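Local coordinates for putative aminomethyltransferase (Leptospirillum rubarum, PDB 3TTG), which probably acts as a folate-dependent aminomethyltransferase related to the T-protein of the glycine cleavage system, at residues 35-40 with 211-217; 88-92 with 103-108; 140-146 with 185-189; 230-236 with 310-314. All blocks are in the same frame, centred on the assembly; numbering follows the deposited sequence.

How the interactions relate
From the N terminus, the chain first lays down residues 35-40, whose partners at 211-217 arrive so much later that interaction 1 closes a loop holding two of the other contacts. Within that loop, interaction 2 (88-92 with 103-108) closes a short hairpin, and interaction 3 (140-146 with 185-189) follows it in series; none of the loops cross. Interactions 1 and 3 share one mixed sheet, where G37 N lies 2.8 Å from V141 O, a probable hydrogen bond. Interaction 4 opens only after interaction 1 has closed and ties loop 230-236 to a strand of the C-terminal barrel domain. That loop also packs back on interaction 2, F233 against P105, and on interaction 3, I230 against Q187.

Interaction 1: residues 35-40 with 211-217; sequences KFGLFY and KGGVLLD
F36 lays its ring over the backbone of G213, with G213 CA 3.8 Å from the ring centroid and close to the normal, a CH-pi contact. CG of F36 sits between the backbone N and the carbonyl carbon (chi1 71°), which swings the ring across to this neighbour; any side chain at G213 would run into it. K35, extended beyond CG, rests its CD 3.5 Å from G212 O, beside the carbonyls of K211 and G212 at the C-terminal end of helix 197-211. Cutting K35 back to an alanine would probably uncover these carbonyls and take away a positive charge that may suit this helix end. Further on, L215 CD1 fills the angle between two partners: it lies 3.9 Å from L38 CG and meets the edge of the Y40 ring at CE2, 3.7 Å away. F39 turns its own ring edge to L216 O. Three backbone bonds join the strands, V214 N to F36 O, L38 N to V214 O and L216 N to L38 O (2.7 Å), and a water then bridges Y40 N and L216 O. This is the parallel pairing of strands 37-39 and 214-215, the latter an edge strand of the six-stranded mixed sheet.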
loop_
_atom_site.group_PDB
_atom_site.type_symbol
_atom_site.label_atom_id
_atom_site.label_comp_id
_atom_site.label_asym_id
_atom_site.label_seq_id
_atom_site.Cartn_x
_atom_site.Cartn_y
_atom_site.Cartn_z
ATOM N N LYS A 35 -4.289 18.848 6.933
ATOM C CA LYS A 35 -5.628 18.539 7.462
ATOM C C LYS A 35 -6.021 17.113 7.080
ATOM O O LYS A 35 -5.762 16.159 7.829
ATOM C CB LYS A 35 -6.635 19.591 6.960
ATOM C CG LYS A 35 -6.264 21.013 7.460
ATOM C CD LYS A 35 -7.440 21.954 7.598
ATOM C CE LYS A 35 -7.034 23.403 7.470
ATOM N NZ LYS A 35 -8.197 24.329 7.518
ATOM N N PHE A 36 -6.674 16.947 5.958
ATOM C CA PHE A 36 -7.038 15.620 5.479
ATOM C C PHE A 36 -7.440 15.706 4.035
ATOM O O PHE A 36 -7.813 16.778 3.546
ATOM C CB PHE A 36 -8.157 14.931 6.324
ATOM C CG PHE A 36 -9.534 15.542 6.164
ATOM C CD1 PHE A 36 -10.409 15.082 5.186
ATOM C CD2 PHE A 36 -9.929 16.608 6.948
ATOM C CE1 PHE A 36 -11.656 15.677 5.018
ATOM C CE2 PHE A 36 -11.171 17.202 6.766
ATOM C CZ PHE A 36 -12.029 16.714 5.821
ATOM N N GLY A 37 -7.322 14.565 3.381
ATOM C CA GLY A 37 -7.675 14.396 1.995
ATOM C C GLY A 37 -8.679 13.287 1.906
ATOM O O GLY A 37 -8.590 12.295 2.629
ATOM N N LEU A 38 -9.589 13.431 0.976
ATOM C CA LEU A 38 -10.661 12.479 0.668
ATOM C C LEU A 38 -10.496 12.017 -0.770
ATOM O O LEU A 38 -10.262 12.850 -1.662
ATOM C CB LEU A 38 -11.969 13.250 0.891
ATOM C CG LEU A 38 -13.265 12.609 0.540
ATOM C CD1 LEU A 38 -13.467 11.330 1.304
ATOM C CD2 LEU A 38 -14.371 13.538 0.827
ATOM N N PHE A 39 -10.588 10.683 -1.012
ATOM C CA PHE A 39 -10.427 10.101 -2.332
ATOM C C PHE A 39 -11.444 9.010 -2.591
ATOM O O PHE A 39 -11.593 8.104 -1.765
ATOM C CB PHE A 39 -8.995 9.536 -2.484
ATOM C CG PHE A 39 -8.743 8.874 -3.817
ATOM C CD1 PHE A 39 -8.790 9.609 -4.998
ATOM C CD2 PHE A 39 -8.438 7.518 -3.894
ATOM C CE1 PHE A 39 -8.543 9.003 -6.224
ATOM C CE2 PHE A 39 -8.185 6.915 -5.122
ATOM C CZ PHE A 39 -8.268 7.645 -6.284
ATOM N N TYR A 40 -12.074 9.025 -3.789
ATOM C CA TYR A 40 -13.037 8.004 -4.202
ATOM C C TYR A 40 -12.425 7.147 -5.294
ATOM O O TYR A 40 -12.415 7.555 -6.440
ATOM C CB TYR A 40 -14.338 8.636 -4.676
ATOM C CG TYR A 40 -15.088 9.330 -3.572
ATOM C CD1 TYR A 40 -16.045 8.659 -2.829
ATOM C CD2 TYR A 40 -14.876 10.670 -3.299
ATOM C CE1 TYR A 40 -16.777 9.312 -1.837
ATOM C CE2 TYR A 40 -15.596 11.333 -2.314
ATOM C CZ TYR A 40 -16.531 10.648 -1.570
ATOM O OH TYR A 40 -17.186 11.300 -0.559
ATOM N N LYS A 211 -14.687 21.878 7.426
ATOM C CA LYS A 211 -13.437 21.682 8.167
ATOM C C LYS A 211 -12.139 21.813 7.313
ATOM O O LYS A 211 -11.058 21.479 7.801
ATOM C CB LYS A 211 -13.479 20.300 8.844
ATOM C CG LYS A 211 -14.724 20.146 9.746
ATOM C CD LYS A 211 -14.644 20.979 11.024
ATOM C CE LYS A 211 -15.838 20.778 11.929
ATOM N NZ LYS A 211 -15.685 21.520 13.214
ATOM N N GLY A 212 -12.251 22.325 6.091
ATOM C CA GLY A 212 -11.112 22.616 5.230
ATOM C C GLY A 212 -10.206 21.490 4.771
ATOM O O GLY A 212 -9.019 21.720 4.500
ATOM N N GLY A 213 -10.760 20.308 4.578
ATOM C CA GLY A 213 -10.017 19.210 3.983
ATOM C C GLY A 213 -10.057 19.391 2.478
ATOM O O GLY A 213 -10.582 20.395 2.001
ATOM N N VAL A 214 -9.596 18.403 1.709
ATOM C CA VAL A 214 -9.604 18.513 0.253
ATOM C C VAL A 214 -10.061 17.227 -0.398
ATOM O O VAL A 214 -9.689 16.134 0.015
ATOM C CB VAL A 214 -8.175 18.937 -0.250
ATOM C CG1 VAL A 214 -7.088 17.939 0.126
ATOM C CG2 VAL A 214 -8.154 19.277 -1.752
ATOM N N LEU A 215 -10.812 17.375 -1.478
ATOM C CA LEU A 215 -11.222 16.269 -2.315
ATOM C C LEU A 215 -10.101 16.059 -3.327
ATOM O O LEU A 215 -9.829 16.914 -4.175
ATOM C CB LEU A 215 -12.563 16.562 -2.977
ATOM C CG LEU A 215 -13.188 15.448 -3.807
ATOM C CD1 LEU A 215 -13.396 14.177 -3.003
ATOM C CD2 LEU A 215 -14.530 15.894 -4.393
ATOM N N LEU A 216 -9.414 14.950 -3.205
ATOM C CA LEU A 216 -8.288 14.612 -4.088
ATOM C C LEU A 216 -8.793 13.903 -5.352
ATOM O O LEU A 216 -9.704 13.082 -5.291
ATOM C CB LEU A 216 -7.325 13.701 -3.335
ATOM C CG LEU A 216 -6.606 14.279 -2.082
ATOM C CD1 LEU A 216 -5.875 13.177 -1.307
ATOM C CD2 LEU A 216 -5.603 15.349 -2.461
ATOM N N ASP A 217 -8.210 14.213 -6.478
ATOM C CA ASP A 217 -8.439 13.481 -7.712
ATOM C C ASP A 217 -7.354 12.358 -7.740
ATOM O O ASP A 217 -6.467 12.329 -6.865
ATOM C CB ASP A 217 -8.430 14.453 -8.949
ATOM C CG ASP A 217 -7.101 15.048 -9.352
ATOM O OD1 ASP A 217 -6.074 14.779 -8.651
ATOM O OD2 ASP A 217 -7.096 15.898 -10.263
HETATM O O HOH W 1 -11.823 11.355 -5.557
#

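Interaction 2: residues 88-92 with 103-108; sequences LFDAW and FPPAGT
The CG of F89 is turned anti to the carbonyl carbon (chi1 -52°), bringing ring atom CE1 to 4.0 Å from T108 CB, while T108 holds OG1 between its backbone N and carbonyl carbon (chi1 72°), a setting that turns the hydroxyl toward P105 O. T108 OG1 donates to P105 O at 2.7 Å, in the carbonyl plane and on a lone pair, and the T108 backbone N adds a second bond that closes the type II turn from P105 to T108. With a valine in place of T108, the hydroxyl is gone and P105 O would probably be left to the backbone N alone, with the turn held less firmly. D90 sends OD1 to within 3.3 Å of P105 CG, but its carboxylate is committed elsewhere, to R45 in a salt bridge and to Y77. D90 O, buried here without a conventional donor, lies 3.2 Å from P105 CD and takes a CA-H contact from P104. Regular pairing survives at W92 and F103: F103 N reaches W92 O at 2.8 Å, whereas W92 N meets F103 O at 3.2 Å from well above the carbonyl plane. P105, having no N-H, cannot give D90 O the next bond of the pairing. The arrangement is the diverging end of a beta-hairpin, strands 87-96 and 99-103 of the five-stranded antiparallel sheet, where the second strand leaves for helix 109-118.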
loop_
_atom_site.group_PDB
_atom_site.type_symbol
_atom_site.label_atom_id
_atom_site.label_comp_id
_atom_site.label_asym_id
_atom_site.label_seq_id
_atom_site.Cartn_x
_atom_site.Cartn_y
_atom_site.Cartn_z
ATOM N N LEU A 88 3.106 -11.992 -5.075
ATOM C CA LEU A 88 1.988 -12.156 -6.000
ATOM C C LEU A 88 0.953 -11.161 -5.684
ATOM O O LEU A 88 0.435 -10.536 -6.582
ATOM C CB LEU A 88 1.372 -13.558 -5.935
ATOM C CG LEU A 88 2.303 -14.720 -6.282
ATOM C CD1 LEU A 88 1.576 -16.040 -6.131
ATOM C CD2 LEU A 88 2.851 -14.580 -7.744
ATOM N N PHE A 89 0.618 -11.005 -4.403
ATOM C CA PHE A 89 -0.371 -10.016 -3.928
ATOM C C PHE A 89 0.007 -9.482 -2.564
ATOM O O PHE A 89 0.754 -10.102 -1.836
ATOM C CB PHE A 89 -1.789 -10.684 -3.809
ATOM C CG PHE A 89 -2.268 -11.419 -5.033
ATOM C CD1 PHE A 89 -2.821 -10.724 -6.107
ATOM C CD2 PHE A 89 -2.089 -12.792 -5.154
ATOM C CE1 PHE A 89 -3.135 -11.371 -7.290
ATOM C CE2 PHE A 89 -2.462 -13.463 -6.339
ATOM C CZ PHE A 89 -2.922 -12.743 -7.416
ATOM N N ASP A 90 -0.579 -8.350 -2.190
ATOM C CA ASP A 90 -0.585 -7.882 -0.830
ATOM C C ASP A 90 -2.073 -7.889 -0.420
ATOM O O ASP A 90 -2.928 -8.030 -1.264
ATOM C CB ASP A 90 0.115 -6.528 -0.623
ATOM C CG ASP A 90 -0.593 -5.320 -1.224
ATOM O OD1 ASP A 90 -1.612 -5.504 -1.865
ATOM O OD2 ASP A 90 -0.190 -4.199 -0.936
ATOM N N ALA A 91 -2.371 -7.881 0.847
ATOM C CA ALA A 91 -3.747 -7.745 1.340
ATOM C C ALA A 91 -3.769 -7.121 2.733
ATOM O O ALA A 91 -2.894 -7.415 3.545
ATOM C CB ALA A 91 -4.436 -9.113 1.385
ATOM N N TRP A 92 -4.842 -6.422 3.047
ATOM C CA TRP A 92 -5.195 -6.013 4.395
ATOM C C TRP A 92 -6.055 -7.133 4.912
ATOM O O TRP A 92 -6.941 -7.623 4.177
ATOM C CB TRP A 92 -5.897 -4.649 4.445
ATOM C CG TRP A 92 -5.017 -3.546 3.984
ATOM C CD1 TRP A 92 -5.042 -2.927 2.774
ATOM C CD2 TRP A 92 -3.833 -3.074 4.654
ATOM N NE1 TRP A 92 -3.963 -2.080 2.652
ATOM C CE2 TRP A 92 -3.227 -2.123 3.806
ATOM C CE3 TRP A 92 -3.298 -3.278 5.936
ATOM C CZ2 TRP A 92 -2.087 -1.403 4.180
ATOM C CZ3 TRP A 92 -2.121 -2.613 6.283
ATOM C CH2 TRP A 92 -1.554 -1.649 5.423
ATOM N N PHE A 103 -8.553 -7.978 1.864
ATOM C CA PHE A 103 -8.674 -6.886 0.864
ATOM C C PHE A 103 -7.426 -6.881 -0.020
ATOM O O PHE A 103 -6.430 -6.202 0.286
ATOM C CB PHE A 103 -8.898 -5.551 1.525
ATOM C CG PHE A 103 -10.116 -5.595 2.415
ATOM C CD1 PHE A 103 -11.334 -5.112 1.973
ATOM C CD2 PHE A 103 -10.019 -6.029 3.731
ATOM C CE1 PHE A 103 -12.463 -5.175 2.785
ATOM C CE2 PHE A 103 -11.129 -6.021 4.571
ATOM C CZ PHE A 103 -12.366 -5.662 4.069
ATOM N N PRO A 104 -7.457 -7.672 -1.113
ATOM C CA PRO A 104 -6.325 -7.702 -2.053
ATOM C C PRO A 104 -6.309 -6.449 -2.946
ATOM O O PRO A 104 -7.124 -5.562 -2.748
ATOM C CB PRO A 104 -6.595 -8.969 -2.835
ATOM C CG PRO A 104 -8.070 -8.954 -2.976
ATOM C CD PRO A 104 -8.546 -8.540 -1.607
ATOM N N PRO A 105 -5.333 -6.305 -3.838
ATOM C CA PRO A 105 -5.259 -5.079 -4.633
ATOM C C PRO A 105 -6.420 -4.885 -5.594
ATOM O O PRO A 105 -6.962 -5.849 -6.122
ATOM C CB PRO A 105 -3.953 -5.264 -5.444
ATOM C CG PRO A 105 -3.156 -6.300 -4.690
ATOM C CD PRO A 105 -4.163 -7.200 -4.105
ATOM N N ALA A 106 -6.717 -3.626 -5.919
ATOM C CA ALA A 106 -7.720 -3.297 -6.934
ATOM C C ALA A 106 -7.476 -4.067 -8.217
ATOM O O ALA A 106 -6.347 -4.202 -8.645
ATOM C CB ALA A 106 -7.692 -1.762 -7.219
ATOM N N GLY A 107 -8.534 -4.582 -8.812
ATOM C CA GLY A 107 -8.452 -5.285 -10.073
ATOM C C GLY A 107 -8.000 -6.739 -9.993
ATOM O O GLY A 107 -7.874 -7.354 -11.026
ATOM N N THR A 108 -7.840 -7.322 -8.797
ATOM C CA THR A 108 -7.383 -8.728 -8.639
ATOM C C THR A 108 -8.463 -9.687 -8.101
ATOM O O THR A 108 -8.129 -10.841 -7.738
ATOM C CB THR A 108 -6.162 -8.768 -7.696
ATOM O OG1 THR A 108 -6.538 -8.515 -6.338
ATOM C CG2 THR A 108 -5.051 -7.866 -8.144
#

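Interaction 3: residues 140-146 with 185-189; sequences LVGPETI and GLQAD
L140 and A188 face each other as an antiparallel hydrogen-bonded pair, and both of their backbone donors are satisfied across the contact. L140 N points almost straight at A188 O (2.8 Å, 173° at the hydrogen); A188 N returns the bond to L140 O at 2.9 Å. V141 and Q187 form the next, non-hydrogen-bonded pair, and their backbones bond outward instead, V141 to G37 and Q187 to H174. G142 N then donates to L186 O, the last bond of the pairing. The G142 carbonyl is gripped twice from one face of its plane: T145 OG1 lies 2.8 Å from G142 O, and T145 N joins it. With OG1 anti to the carbonyl carbon (chi1 -69°), the threonine hydroxyl faces this acceptor while CG2 packs 3.5 Å from A188 CB. L186 wedges in beside it: its CB touches G142 O at 3.4 Å, and its CD1 lies near both P143 O and I146 CG1. A water lies within hydrogen-bonding reach of both L140 O and D189 OD1, and D189 OD2 is bonded to H174. Strands 135-141 and 187-193 thus join antiparallel within the six-stranded mixed sheet, and a type I turn, G142 to T145, leads the first into helix 145-152.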
loop_
_atom_site.group_PDB
_atom_site.type_symbol
_atom_site.label_atom_id
_atom_site.label_comp_id
_atom_site.label_asym_id
_atom_site.label_seq_id
_atom_site.Cartn_x
_atom_site.Cartn_y
_atom_site.Cartn_z
ATOM N N LEU A 140 -9.600 8.056 3.219
ATOM C CA LEU A 140 -9.229 9.241 3.962
ATOM C C LEU A 140 -7.740 9.204 4.219
ATOM O O LEU A 140 -7.232 8.133 4.538
ATOM C CB LEU A 140 -9.974 9.304 5.304
ATOM C CG LEU A 140 -11.472 9.644 5.283
ATOM C CD1 LEU A 140 -12.057 9.408 6.693
ATOM C CD2 LEU A 140 -11.704 11.049 4.819
ATOM N N VAL A 141 -7.032 10.353 4.075
ATOM C CA VAL A 141 -5.614 10.430 4.414
ATOM C C VAL A 141 -5.346 11.693 5.226
ATOM O O VAL A 141 -6.029 12.684 5.031
ATOM C CB VAL A 141 -4.674 10.377 3.180
ATOM C CG1 VAL A 141 -4.827 9.072 2.403
ATOM C CG2 VAL A 141 -4.884 11.569 2.251
ATOM N N GLY A 142 -4.311 11.673 6.069
ATOM C CA GLY A 142 -3.878 12.865 6.775
ATOM C C GLY A 142 -4.194 12.940 8.241
ATOM O O GLY A 142 -4.937 12.107 8.769
ATOM N N PRO A 143 -3.599 13.966 8.899
ATOM C CA PRO A 143 -3.636 14.040 10.369
ATOM C C PRO A 143 -5.007 14.132 11.023
ATOM O O PRO A 143 -5.128 13.734 12.185
ATOM C CB PRO A 143 -2.803 15.298 10.692
ATOM C CG PRO A 143 -2.600 15.999 9.440
ATOM C CD PRO A 143 -2.696 14.994 8.343
ATOM N N GLU A 144 -6.023 14.643 10.308
ATOM C CA GLU A 144 -7.377 14.773 10.854
ATOM C C GLU A 144 -8.299 13.606 10.450
ATOM O O GLU A 144 -9.494 13.685 10.687
ATOM C CB GLU A 144 -7.970 16.123 10.414
ATOM C CG GLU A 144 -7.232 17.303 11.038
ATOM C CD GLU A 144 -7.674 18.682 10.582
ATOM O OE1 GLU A 144 -8.757 18.794 9.961
ATOM O OE2 GLU A 144 -6.923 19.654 10.836
ATOM N N THR A 145 -7.765 12.516 9.868
ATOM C CA THR A 145 -8.557 11.366 9.469
ATOM C C THR A 145 -9.447 10.836 10.595
ATOM O O THR A 145 -10.607 10.533 10.327
ATOM C CB THR A 145 -7.617 10.214 8.987
ATOM O OG1 THR A 145 -7.050 10.650 7.773
ATOM C CG2 THR A 145 -8.340 8.862 8.773
ATOM N N ILE A 146 -8.905 10.666 11.820
ATOM C CA ILE A 146 -9.728 10.115 12.905
ATOM C C ILE A 146 -10.908 11.060 13.223
ATOM O O ILE A 146 -12.007 10.581 13.479
ATOM C CB ILE A 146 -8.931 9.789 14.196
ATOM C CG1 ILE A 146 -7.720 8.875 13.942
ATOM C CG2 ILE A 146 -9.868 9.208 15.285
ATOM C CD1 ILE A 146 -8.024 7.614 13.304
ATOM N N GLY A 185 1.887 8.463 8.278
ATOM C CA GLY A 185 0.675 9.173 8.648
ATOM C C GLY A 185 -0.574 8.322 8.593
ATOM O O GLY A 185 -0.520 7.132 8.259
ATOM N N LEU A 186 -1.717 8.939 8.917
ATOM C CA LEU A 186 -2.970 8.212 8.949
ATOM C C LEU A 186 -3.562 7.926 7.557
ATOM O O LEU A 186 -3.574 8.788 6.662
ATOM C CB LEU A 186 -4.016 8.968 9.787
ATOM C CG LEU A 186 -3.728 8.948 11.269
ATOM C CD1 LEU A 186 -4.399 10.151 11.954
ATOM C CD2 LEU A 186 -4.165 7.623 11.898
ATOM N N GLN A 187 -4.105 6.728 7.428
ATOM C CA GLN A 187 -4.856 6.260 6.216
ATOM C C GLN A 187 -6.014 5.413 6.629
ATOM O O GLN A 187 -5.815 4.470 7.388
ATOM C CB GLN A 187 -4.006 5.451 5.272
ATOM C CG GLN A 187 -2.810 6.145 4.707
ATOM C CD GLN A 187 -2.000 5.193 3.878
ATOM O OE1 GLN A 187 -1.080 4.509 4.381
ATOM N NE2 GLN A 187 -2.292 5.138 2.597
ATOM N N ALA A 188 -7.223 5.783 6.239
ATOM C CA ALA A 188 -8.383 4.981 6.530
ATOM C C ALA A 188 -9.148 4.671 5.257
ATOM O O ALA A 188 -9.294 5.535 4.381
ATOM C CB ALA A 188 -9.291 5.693 7.504
ATOM N N ASP A 189 -9.596 3.416 5.137
ATOM C CA ASP A 189 -10.402 2.951 4.013
ATOM C C ASP A 189 -11.767 2.561 4.511
ATOM O O ASP A 189 -11.913 1.639 5.319
ATOM C CB ASP A 189 -9.782 1.788 3.313
ATOM C CG ASP A 189 -8.326 2.015 2.922
ATOM O OD1 ASP A 189 -7.967 3.178 2.542
ATOM O OD2 ASP A 189 -7.540 1.077 3.066
HETATM O O HOH W 2 -6.653 5.825 2.911
#

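Interaction 4: residues 230-236 with 310-314; sequences IPLFPSE and LTRTS
R312 reaches from the C-terminal barrel domain into loop 230-236 of the folate-binding domain, starting from a classic beta bulge in which T311 and R312 both face L325. It is a worked case of an arginine joining two domains through a backbone carbonyl and a carboxylate together. Its CB lies alongside the E236 carboxylate, and CG, placed between the backbone N and the carbonyl carbon (chi1 81°), comes within 3.4 Å of E236 OE2. From there the chain runs extended; CD passes 3.9 Å from S235 OG on its way to the guanidinium, and NE is hydrogen-bonded outside the two segments. At the tip, NH1 and NH2 fasten end-on to a single atom, I230 O, which lies near the guanidinium plane 2.8 Å from NH1 and 2.8 Å from NH2. NH2 has a second partner in T226. NH1 also forms a salt bridge with E236 OE1 at 2.7 Å, although as a hydrogen bond it is weak (130°) and the carboxylate and guanidinium planes stand 66° apart. L232 covers one face of the guanidinium, its CD1 3.6 Å above the plane and toward the rim. The carboxylate is itself steadied by its own loop: L232 N uses the anti lone pair of OE1, and S235 OG donates to the same oxygen from above the carboxylate plane at 2.7 Å. The bend of E236 at chi2 carries its other oxygen back toward the bulge, where T311 OG1 donates to OE2 at 2.6 Å, on the anti lone pair.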
loop_
_atom_site.group_PDB
_atom_site.type_symbol
_atom_site.label_atom_id
_atom_site.label_comp_id
_atom_site.label_asym_id
_atom_site.label_seq_id
_atom_site.Cartn_x
_atom_site.Cartn_y
_atom_site.Cartn_z
ATOM N N ILE A 230 5.174 5.603 -0.154
ATOM C CA ILE A 230 4.415 4.354 -0.053
ATOM C C ILE A 230 4.500 3.523 -1.331
ATOM O O ILE A 230 3.978 3.940 -2.380
ATOM C CB ILE A 230 2.924 4.614 0.347
ATOM C CG1 ILE A 230 2.858 5.138 1.787
ATOM C CG2 ILE A 230 2.053 3.363 0.243
ATOM C CD1 ILE A 230 1.574 5.914 2.089
ATOM N N PRO A 231 5.092 2.307 -1.240
ATOM C CA PRO A 231 5.129 1.422 -2.424
ATOM C C PRO A 231 3.761 0.774 -2.642
ATOM O O PRO A 231 3.044 0.571 -1.683
ATOM C CB PRO A 231 6.184 0.385 -2.079
ATOM C CG PRO A 231 6.364 0.445 -0.619
ATOM C CD PRO A 231 5.742 1.686 -0.073
ATOM N N LEU A 232 3.365 0.587 -3.879
ATOM C CA LEU A 232 2.043 0.066 -4.231
ATOM C C LEU A 232 2.151 -1.137 -5.188
ATOM O O LEU A 232 3.080 -1.248 -5.979
ATOM C CB LEU A 232 1.210 1.164 -4.942
ATOM C CG LEU A 232 0.870 2.463 -4.140
ATOM C CD1 LEU A 232 0.279 3.517 -5.067
ATOM C CD2 LEU A 232 -0.041 2.175 -3.020
ATOM N N PHE A 233 1.150 -2.000 -5.141
ATOM C CA PHE A 233 0.949 -3.031 -6.155
ATOM C C PHE A 233 0.277 -2.304 -7.333
ATOM O O PHE A 233 -0.593 -1.469 -7.073
ATOM C CB PHE A 233 0.059 -4.164 -5.594
ATOM C CG PHE A 233 -0.391 -5.184 -6.606
ATOM C CD1 PHE A 233 0.195 -6.438 -6.661
ATOM C CD2 PHE A 233 -1.437 -4.902 -7.481
ATOM C CE1 PHE A 233 -0.241 -7.376 -7.592
ATOM C CE2 PHE A 233 -1.827 -5.822 -8.452
ATOM C CZ PHE A 233 -1.259 -7.060 -8.476
ATOM N N PRO A 234 0.668 -2.486 -8.598
ATOM C CA PRO A 234 1.619 -3.455 -9.132
ATOM C C PRO A 234 2.961 -2.816 -9.452
ATOM O O PRO A 234 3.844 -3.513 -9.973
ATOM C CB PRO A 234 0.903 -3.913 -10.408
ATOM C CG PRO A 234 0.313 -2.627 -10.938
ATOM C CD PRO A 234 -0.042 -1.808 -9.719
ATOM N N SER A 235 3.134 -1.506 -9.199
ATOM C CA SER A 235 4.366 -0.827 -9.643
ATOM C C SER A 235 5.597 -1.271 -8.859
ATOM O O SER A 235 6.636 -1.634 -9.446
ATOM C CB SER A 235 4.219 0.698 -9.562
ATOM O OG SER A 235 3.636 1.081 -8.341
ATOM N N GLU A 236 5.522 -1.179 -7.563
ATOM C CA GLU A 236 6.655 -1.578 -6.705
ATOM C C GLU A 236 6.466 -2.993 -6.189
ATOM O O GLU A 236 7.447 -3.645 -5.890
ATOM C CB GLU A 236 6.822 -0.651 -5.491
ATOM C CG GLU A 236 7.250 0.787 -5.802
ATOM C CD GLU A 236 6.227 1.581 -6.582
ATOM O OE1 GLU A 236 5.053 1.565 -6.152
ATOM O OE2 GLU A 236 6.550 2.108 -7.674
ATOM N N LEU A 310 13.470 2.567 -11.804
ATOM C CA LEU A 310 12.460 3.529 -11.399
ATOM C C LEU A 310 11.125 2.905 -11.753
ATOM O O LEU A 310 10.878 2.585 -12.925
ATOM C CB LEU A 310 12.716 4.821 -12.138
ATOM C CG LEU A 310 11.876 6.007 -11.777
ATOM C CD1 LEU A 310 12.209 6.507 -10.346
ATOM C CD2 LEU A 310 12.096 7.147 -12.842
ATOM N N THR A 311 10.215 2.813 -10.768
ATOM C CA THR A 311 8.960 2.067 -10.949
ATOM C C THR A 311 7.765 2.961 -11.099
ATOM O O THR A 311 6.769 2.546 -11.727
ATOM C CB THR A 311 8.794 1.014 -9.848
ATOM O OG1 THR A 311 8.894 1.575 -8.554
ATOM C CG2 THR A 311 9.795 -0.123 -9.948
ATOM N N ARG A 312 7.819 4.183 -10.562
ATOM C CA ARG A 312 6.745 5.139 -10.733
ATOM C C ARG A 312 7.230 6.503 -10.393
ATOM O O ARG A 312 8.208 6.682 -9.608
ATOM C CB ARG A 312 5.444 4.810 -9.920
ATOM C CG ARG A 312 5.409 5.204 -8.435
ATOM C CD ARG A 312 4.042 4.961 -7.851
ATOM N NE ARG A 312 3.828 5.664 -6.579
ATOM C CZ ARG A 312 3.796 5.120 -5.362
ATOM N NH1 ARG A 312 3.945 3.817 -5.201
ATOM N NH2 ARG A 312 3.515 5.858 -4.321
ATOM N N THR A 313 6.531 7.488 -10.952
ATOM C CA THR A 313 6.823 8.881 -10.636
ATOM C C THR A 313 5.538 9.663 -10.438
ATOM O O THR A 313 4.483 9.301 -10.962
ATOM C CB THR A 313 7.709 9.600 -11.735
ATOM O OG1 THR A 313 7.027 9.617 -12.978
ATOM C CG2 THR A 313 9.056 8.964 -11.947
ATOM N N SER A 314 5.650 10.772 -9.714
ATOM C CA SER A 314 4.599 11.777 -9.565
ATOM C C SER A 314 5.249 13.148 -9.576
ATOM O O SER A 314 6.396 13.295 -9.187
ATOM C CB SER A 314 3.802 11.642 -8.248
ATOM O OG SER A 314 2.868 10.571 -8.171
#